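Local coordinates for protein putative ABC transporter subunit, substrate-binding component (Rhodopseudomonas palustris, PDB 4EVQ) that binds 4-hydroxybenzoate and probably related benzoate derivatives, presumably delivering them to an ABC transporter, at residues A30-A35 with D287-Q292. Sequence-based numbering, arbitrary orientation.
Sequences APLGEA and DVFAVQ. With PHB (p-hydroxybenzoic acid), chain H.
Ala35 and Ala290 bring the first turns of two helices together, their CA atoms 4.6 Å apart where 30-35 meets 287-292. The short axes approach to 8.3 Å and run in broadly the same direction, crossing at -40°. This is an interhelical contact of the periplasmic-binding-protein fold that builds part of the wall of the p-hydroxybenzoic acid pocket. At the closest point backbone meets backbone: Ala290 CA lies 3.3 Å from Ala35 O in a CA-H...O contact, an approach consistent with the small side chains of both alanines. Ala35 CB packs against Phe289 CB and also meets Asp287 OD1. Asp287 is the N-cap residue of helix 288-306, and the same OD1 accepts weak hydrogen bonds from Phe289 N and Ala290 N.

Nearer the ligand, Leu32 sets its CG over the centre of one face of the Phe289 ring, 5° off the ring normal, in a CH-pi contact, and Leu32 CD2 lies 3.6 Å from Phe289 CE1. Phe289 CG is anti to its carbonyl carbon (chi1 -51°), which carries the ring across to Leu32, while Val288 CG1 covers the opposite face. An alanine in place of Phe289 would probably leave Leu32 without its aromatic partner and open a gap beside the ligand hydroxyl. The ligand itself touches both residues: Leu32 CD2 is 3.7 Å from its C3, and its O4 meets the ring edge of Phe289, 3.4 Å from Phe289 CZ.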
ATOM      1  N   ALA A  30       1.116   5.553  11.984  1.00  8.80           N
ATOM      2  CA  ALA A  30      -0.193   5.536  12.619  1.00  9.48           C
ATOM      3  C   ALA A  30      -1.368   6.008  11.699  1.00  9.51           C
ATOM      4  O   ALA A  30      -2.418   5.409  11.741  1.00 10.56           O
ATOM      5  CB  ALA A  30      -0.159   6.368  13.922  1.00 10.37           C
ATOM      6  N   PRO A  31      -1.184   7.049  10.881  1.00  8.95           N
ATOM      7  CA  PRO A  31      -2.319   7.435  10.030  1.00  9.09           C
ATOM      8  C   PRO A  31      -2.680   6.396   8.978  1.00  9.03           C
ATOM      9  O   PRO A  31      -3.862   6.293   8.592  1.00 10.01           O
ATOM     10  CB  PRO A  31      -1.843   8.708   9.338  1.00 10.90           C
ATOM     11  CG  PRO A  31      -0.699   9.162  10.150  1.00 14.10           C
ATOM     12  CD  PRO A  31      -0.079   8.021  10.781  1.00 11.49           C
ATOM     13  N   LEU A  32      -1.684   5.619   8.564  1.00  7.43           N
ATOM     14  CA  LEU A  32      -1.943   4.544   7.592  1.00  7.64           C
ATOM     15  C   LEU A  32      -2.679   3.393   8.304  1.00  8.47           C
ATOM     16  O   LEU A  32      -3.609   2.830   7.752  1.00  9.13           O
ATOM     17  CB  LEU A  32      -0.634   4.028   6.982  1.00  7.32           C
ATOM     18  CG  LEU A  32       0.040   4.899   5.915  1.00  8.18           C
ATOM     19  CD1 LEU A  32       0.457   6.279   6.438  1.00 10.07           C
ATOM     20  CD2 LEU A  32       1.219   4.169   5.335  1.00  8.88           C
ATOM     21  N   GLY A  33      -2.244   3.036   9.524  1.00  8.44           N
ATOM     22  CA  GLY A  33      -2.969   2.010  10.283  1.00  9.33           C
ATOM     23  C   GLY A  33      -4.408   2.420  10.546  1.00  8.54           C
ATOM     24  O   GLY A  33      -5.338   1.600  10.471  1.00  9.97           O
ATOM     25  N   GLU A  34      -4.597   3.685  10.886  1.00  8.19           N
ATOM     26  CA  GLU A  34      -5.926   4.242  11.076  1.00  9.22           C
ATOM     27  C   GLU A  34      -6.777   4.143   9.794  1.00  9.88           C
ATOM     28  O   GLU A  34      -7.936   3.715   9.833  1.00 10.29           O
ATOM     29  CB  GLU A  34      -5.856   5.701  11.516  1.00 10.82           C
ATOM     30  CG  GLU A  34      -7.217   6.421  11.656  1.00 12.50           C
ATOM     31  CD  GLU A  34      -7.034   7.871  12.029  1.00 17.89           C
ATOM     32  OE1 GLU A  34      -6.519   8.668  11.218  1.00 19.61           O
ATOM     33  OE2 GLU A  34      -7.396   8.213  13.162  1.00 22.65           O
ATOM     34  N   ALA A  35      -6.226   4.566   8.653  1.00  9.52           N
ATOM     35  CA  ALA A  35      -6.984   4.514   7.399  1.00  8.74           C
ATOM     36  C   ALA A  35      -7.390   3.085   7.006  1.00  7.88           C
ATOM     37  O   ALA A  35      -8.508   2.864   6.560  1.00  8.40           O
ATOM     38  CB  ALA A  35      -6.161   5.159   6.292  1.00  9.09           C
ATOM     39  N   ASP A 287      -8.176   7.588   1.366  1.00  8.13           N
ATOM     40  CA  ASP A 287      -7.000   7.451   0.511  1.00  8.48           C
ATOM     41  C   ASP A 287      -6.765   5.993   0.179  1.00  7.85           C
ATOM     42  O   ASP A 287      -7.593   5.108   0.491  1.00  8.02           O
ATOM     43  CB  ASP A 287      -5.784   8.135   1.133  1.00  9.93           C
ATOM     44  CG  ASP A 287      -5.380   7.535   2.431  1.00 11.46           C
ATOM     45  OD1 ASP A 287      -5.819   6.445   2.789  1.00 11.35           O
ATOM     46  OD2 ASP A 287      -4.589   8.180   3.171  1.00 16.34           O
ATOM     47  N   VAL A 288      -5.644   5.720  -0.469  1.00  6.54           N
ATOM     48  CA  VAL A 288      -5.367   4.356  -0.955  1.00  5.94           C
ATOM     49  C   VAL A 288      -5.344   3.362   0.178  1.00  6.47           C
ATOM     50  O   VAL A 288      -5.707   2.196  -0.025  1.00  6.80           O
ATOM     51  CB  VAL A 288      -4.046   4.323  -1.784  1.00  7.15           C
ATOM     52  CG1 VAL A 288      -2.813   4.570  -0.923  1.00  7.20           C
ATOM     53  CG2 VAL A 288      -3.936   3.021  -2.600  1.00  7.98           C
ATOM     54  N   PHE A 289      -4.894   3.761   1.369  1.00  6.73           N
ATOM     55  CA  PHE A 289      -4.808   2.852   2.495  1.00  6.45           C
ATOM     56  C   PHE A 289      -6.183   2.446   2.933  1.00  6.43           C
ATOM     57  O   PHE A 289      -6.442   1.242   3.214  1.00  7.15           O
ATOM     58  CB  PHE A 289      -3.985   3.526   3.603  1.00  7.54           C
ATOM     59  CG  PHE A 289      -2.677   4.065   3.096  1.00  7.42           C
ATOM     60  CD1 PHE A 289      -1.660   3.221   2.734  1.00  7.85           C
ATOM     61  CD2 PHE A 289      -2.461   5.428   3.005  1.00  6.98           C
ATOM     62  CE1 PHE A 289      -0.469   3.703   2.207  1.00  6.89           C
ATOM     63  CE2 PHE A 289      -1.289   5.936   2.535  1.00  7.57           C
ATOM     64  CZ  PHE A 289      -0.297   5.088   2.121  1.00  7.83           C
ATOM     65  N   ALA A 290      -7.117   3.393   2.986  1.00  7.17           N
ATOM     66  CA  ALA A 290      -8.509   3.054   3.274  1.00  7.93           C
ATOM     67  C   ALA A 290      -9.110   2.123   2.238  1.00  7.37           C
ATOM     68  O   ALA A 290      -9.833   1.181   2.604  1.00  8.04           O
ATOM     69  CB  ALA A 290      -9.331   4.303   3.391  1.00  9.30           C
ATOM     70  N   VAL A 291      -8.808   2.323   0.957  1.00  7.27           N
ATOM     71  CA  VAL A 291      -9.284   1.436  -0.078  1.00  7.48           C
ATOM     72  C   VAL A 291      -8.763   0.043   0.140  1.00  7.16           C
ATOM     73  O   VAL A 291      -9.501  -0.952  -0.039  1.00  8.16           O
ATOM     74  CB  VAL A 291      -8.835   1.939  -1.453  1.00  8.20           C
ATOM     75  CG1 VAL A 291      -9.155   0.943  -2.556  1.00  9.19           C
ATOM     76  CG2 VAL A 291      -9.490   3.270  -1.795  1.00  9.11           C
ATOM     77  N   GLN A 292      -7.487  -0.101   0.457  1.00  6.54           N
ATOM     78  CA  GLN A 292      -6.869  -1.383   0.657  1.00  7.00           C
ATOM     79  C   GLN A 292      -7.489  -2.122   1.841  1.00  7.89           C
ATOM     80  O   GLN A 292      -7.640  -3.349   1.787  1.00  8.93           O
ATOM     81  CB  GLN A 292      -5.345  -1.245   0.812  1.00  7.62           C
ATOM     82  CG  GLN A 292      -4.683  -0.802  -0.493  1.00  7.12           C
ATOM     83  CD  GLN A 292      -3.249  -0.316  -0.369  1.00  7.14           C
ATOM     84  OE1 GLN A 292      -2.613  -0.056  -1.366  1.00  6.87           O
ATOM     85  NE2 GLN A 292      -2.741  -0.200   0.850  1.00  6.86           N
TER
HETATM   86  C1' PHB H 406       5.924  -0.527   3.212  1.00  6.09           C
HETATM   87  O1' PHB H 406       6.754  -0.538   4.150  1.00  6.61           O
HETATM   88  O2' PHB H 406       5.710  -1.559   2.462  1.00  7.16           O
HETATM   89  C1  PHB H 406       5.113   0.668   2.897  1.00  5.93           C
HETATM   90  C2  PHB H 406       4.874   1.612   3.896  1.00  6.44           C
HETATM   91  C3  PHB H 406       4.131   2.745   3.603  1.00  6.91           C
HETATM   92  C4  PHB H 406       3.658   2.934   2.346  1.00  6.92           C
HETATM   93  C5  PHB H 406       3.862   2.000   1.346  1.00  6.17           C
HETATM   94  C6  PHB H 406       4.595   0.890   1.643  1.00  6.48           C
HETATM   95  O4  PHB H 406       2.937   4.029   2.041  1.00 13.73           O